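Local structure of luciferase-like enzymeAMP-CoA-ligase (Zophobas atratus, 4W8O) at residues R54-A59 against K167-S172. The protein probably activates carboxylic acids with ATP as acyl adenylates and passes them to coenzyme A, as expected of a luciferase-like AMP-CoA ligase. Sequence-based numbering, arbitrary orientation.
Sequences RSTRVA and KAFKPS
Next to Thr56, whose methyl group meets the Phe169 ring, Ser55 OG has three hydrogen-bond partners: the backbone carbonyls Val51 O and Lys52 O, one turn back on the same helix, and the hydroxyl Tyr92 OH. Its single proton can only be shared between the two carbonyls. Thr56 OG1 likewise bonds to Lys52 O. With OG1 turned back to that carbonyl (chi1 -63°), CG2 lies anti to the backbone N and is the branch that reaches the loop. The polar end of the threonine is thus satisfied within its own helix, and its contact with residues 167-172 is purely apolar.

Thr56 CG2 lies 3.7 Å from Phe169 CD2 and 3.8 Å from Phe169 CB, so the methyl spans the root of the phenylalanine and the near part of its ring. The two side chains run past each other in opposite directions. One helical turn on, Ala59 points its methyl at the loop, and Ala59 CB touches the far end of the ring, 3.8 Å from Phe169 CZ. Both methyls approach the ring obliquely. Phe169 CG is anti to its backbone N (chi1 177°), which lays the ring across the helix surface from the Thr56 methyl to the Ala59 methyl. The helix itself is regular here, with Ala59 N bonded to Ser55 O at 2.9 Å.

Thr56, Ala59 and Phe169 are all buried, and this is plain apolar packing of a loop against a helix. Helix 48-64 is also covered by helix 85-92, through Ser55 and Val58. Phe169 further touches Leu93. The loop between helix 156-159 and strand 179-184 thus lies against helix 48-64, with Phe25 of helix 20-30 touching both Thr56 and Pro171, and Ser172 bonded by backbone to Tyr92 at the end of helix 85-92.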
ATOM      1  N   ARG A  54       0.925  -2.472 -22.414  1.00 34.62           N
ATOM      2  CA  ARG A  54       1.829  -3.532 -21.985  1.00 34.01           C
ATOM      3  C   ARG A  54       1.121  -4.523 -21.061  1.00 33.25           C
ATOM      4  O   ARG A  54       1.278  -5.729 -21.222  1.00 32.99           O
ATOM      5  CB  ARG A  54       3.079  -2.956 -21.325  1.00 33.73           C
ATOM      6  CG  ARG A  54       3.923  -2.100 -22.268  1.00 35.08           C
ATOM      7  CD  ARG A  54       5.385  -2.052 -21.838  1.00 34.89           C
ATOM      8  NE  ARG A  54       5.557  -1.426 -20.524  1.00 34.32           N
ATOM      9  CZ  ARG A  54       6.487  -1.756 -19.623  1.00 33.63           C
ATOM     10  NH1 ARG A  54       7.353  -2.738 -19.850  1.00 33.91           N
ATOM     11  NH2 ARG A  54       6.541  -1.105 -18.463  1.00 33.03           N
ATOM     12  N   SER A  55       0.319  -4.015 -20.127  1.00 32.35           N
ATOM     13  CA  SER A  55      -0.416  -4.873 -19.206  1.00 31.85           C
ATOM     14  C   SER A  55      -1.472  -5.717 -19.933  1.00 32.04           C
ATOM     15  O   SER A  55      -1.695  -6.865 -19.566  1.00 31.30           O
ATOM     16  CB  SER A  55      -1.069  -4.047 -18.087  1.00 31.42           C
ATOM     17  OG  SER A  55      -1.983  -3.097 -18.606  1.00 32.85           O
ATOM     18  N   THR A  56      -2.121  -5.147 -20.947  1.00 32.80           N
ATOM     19  CA  THR A  56      -3.103  -5.894 -21.745  1.00 33.41           C
ATOM     20  C   THR A  56      -2.416  -7.081 -22.432  1.00 33.92           C
ATOM     21  O   THR A  56      -2.929  -8.201 -22.412  1.00 33.44           O
ATOM     22  CB  THR A  56      -3.807  -4.985 -22.769  1.00 34.41           C
ATOM     23  OG1 THR A  56      -4.552  -3.970 -22.078  1.00 33.88           O
ATOM     24  CG2 THR A  56      -4.753  -5.785 -23.666  1.00 35.14           C
ATOM     25  N   ARG A  57      -1.231  -6.838 -22.986  1.00 34.81           N
ATOM     26  CA  ARG A  57      -0.464  -7.887 -23.656  1.00 35.43           C
ATOM     27  C   ARG A  57      -0.007  -8.970 -22.692  1.00 34.60           C
ATOM     28  O   ARG A  57      -0.105 -10.156 -23.005  1.00 34.70           O
ATOM     29  CB  ARG A  57       0.736  -7.291 -24.388  1.00 37.12           C
ATOM     30  CG  ARG A  57       0.352  -6.523 -25.634  1.00 38.94           C
ATOM     31  CD  ARG A  57       1.539  -5.773 -26.192  1.00 40.51           C
ATOM     32  NE  ARG A  57       1.174  -4.936 -27.323  1.00 42.32           N
ATOM     33  CZ  ARG A  57       2.022  -4.135 -27.958  1.00 43.96           C
ATOM     34  NH1 ARG A  57       3.288  -4.046 -27.570  1.00 43.57           N
ATOM     35  NH2 ARG A  57       1.598  -3.412 -28.985  1.00 45.19           N
ATOM     36  N   VAL A  58       0.472  -8.567 -21.516  1.00 33.18           N
ATOM     37  CA  VAL A  58       0.831  -9.532 -20.482  1.00 31.99           C
ATOM     38  C   VAL A  58      -0.381 -10.372 -20.077  1.00 31.30           C
ATOM     39  O   VAL A  58      -0.263 -11.589 -19.937  1.00 31.27           O
ATOM     40  CB  VAL A  58       1.461  -8.850 -19.250  1.00 31.43           C
ATOM     41  CG1 VAL A  58       1.662  -9.845 -18.119  1.00 30.90           C
ATOM     42  CG2 VAL A  58       2.798  -8.219 -19.613  1.00 32.32           C
ATOM     43  N   ALA A  59      -1.535  -9.725 -19.899  1.00 30.70           N
ATOM     44  CA  ALA A  59      -2.772 -10.416 -19.510  1.00 30.58           C
ATOM     45  C   ALA A  59      -3.198 -11.470 -20.528  1.00 31.23           C
ATOM     46  O   ALA A  59      -3.550 -12.597 -20.159  1.00 30.97           O
ATOM     47  CB  ALA A  59      -3.904  -9.416 -19.306  1.00 30.27           C
ATOM     48  N   LYS A 167      -7.304  -5.131 -28.936  1.00 48.64           N
ATOM     49  CA  LYS A 167      -8.331  -4.109 -29.032  1.00 49.33           C
ATOM     50  C   LYS A 167      -9.600  -4.518 -28.296  1.00 47.86           C
ATOM     51  O   LYS A 167     -10.232  -3.692 -27.637  1.00 48.17           O
ATOM     52  CB  LYS A 167      -8.647  -3.837 -30.502  1.00 51.68           C
ATOM     53  CG  LYS A 167      -9.287  -2.490 -30.749  1.00 53.48           C
ATOM     54  CD  LYS A 167      -9.473  -2.250 -32.237  1.00 55.87           C
ATOM     55  CE  LYS A 167      -9.791  -0.796 -32.513  1.00 57.90           C
ATOM     56  NZ  LYS A 167      -9.806  -0.520 -33.973  1.00 60.73           N
ATOM     57  N   ALA A 168      -9.959  -5.794 -28.400  1.00 46.38           N
ATOM     58  CA  ALA A 168     -11.194  -6.301 -27.812  1.00 45.43           C
ATOM     59  C   ALA A 168     -11.054  -6.682 -26.342  1.00 42.93           C
ATOM     60  O   ALA A 168     -12.061  -6.827 -25.648  1.00 42.62           O
ATOM     61  CB  ALA A 168     -11.696  -7.495 -28.609  1.00 46.30           C
ATOM     62  N   PHE A 169      -9.827  -6.859 -25.857  1.00 41.15           N
ATOM     63  CA  PHE A 169      -9.639  -7.349 -24.493  1.00 38.74           C
ATOM     64  C   PHE A 169     -10.331  -6.460 -23.472  1.00 38.53           C
ATOM     65  O   PHE A 169     -10.234  -5.232 -23.524  1.00 38.63           O
ATOM     66  CB  PHE A 169      -8.166  -7.482 -24.133  1.00 37.55           C
ATOM     67  CG  PHE A 169      -7.937  -7.907 -22.708  1.00 35.56           C
ATOM     68  CD1 PHE A 169      -8.045  -9.242 -22.344  1.00 34.85           C
ATOM     69  CD2 PHE A 169      -7.631  -6.971 -21.728  1.00 34.73           C
ATOM     70  CE1 PHE A 169      -7.846  -9.636 -21.038  1.00 33.56           C
ATOM     71  CE2 PHE A 169      -7.427  -7.361 -20.413  1.00 33.12           C
ATOM     72  CZ  PHE A 169      -7.536  -8.693 -20.069  1.00 32.63           C
ATOM     73  N   LYS A 170     -11.047  -7.104 -22.558  1.00 38.19           N
ATOM     74  CA  LYS A 170     -11.622  -6.435 -21.405  1.00 38.26           C
ATOM     75  C   LYS A 170     -11.298  -7.271 -20.165  1.00 36.47           C
ATOM     76  O   LYS A 170     -11.216  -8.502 -20.245  1.00 35.57           O
ATOM     77  CB  LYS A 170     -13.141  -6.287 -21.554  1.00 40.03           C
ATOM     78  CG  LYS A 170     -13.592  -5.339 -22.667  1.00 42.86           C
ATOM     79  CD  LYS A 170     -13.208  -3.892 -22.375  1.00 43.65           C
ATOM     80  CE  LYS A 170     -13.884  -2.903 -23.318  1.00 46.51           C
ATOM     81  NZ  LYS A 170     -13.508  -1.501 -22.965  1.00 47.25           N
ATOM     82  N   PRO A 171     -11.094  -6.608 -19.017  1.00 35.49           N
ATOM     83  CA  PRO A 171     -10.909  -7.378 -17.785  1.00 34.46           C
ATOM     84  C   PRO A 171     -12.060  -8.353 -17.543  1.00 34.92           C
ATOM     85  O   PRO A 171     -13.210  -8.045 -17.854  1.00 35.57           O
ATOM     86  CB  PRO A 171     -10.877  -6.303 -16.699  1.00 33.92           C
ATOM     87  CG  PRO A 171     -10.410  -5.075 -17.397  1.00 34.70           C
ATOM     88  CD  PRO A 171     -10.951  -5.159 -18.795  1.00 35.71           C
ATOM     89  N   SER A 172     -11.741  -9.518 -16.993  1.00 34.82           N
ATOM     90  CA  SER A 172     -12.734 -10.550 -16.726  1.00 35.72           C
ATOM     91  C   SER A 172     -13.749 -10.078 -15.703  1.00 36.64           C
ATOM     92  O   SER A 172     -13.399  -9.404 -14.738  1.00 34.79           O
ATOM     93  CB  SER A 172     -12.054 -11.808 -16.189  1.00 35.05           C
ATOM     94  OG  SER A 172     -11.045 -12.256 -17.073  1.00 35.05           O
TER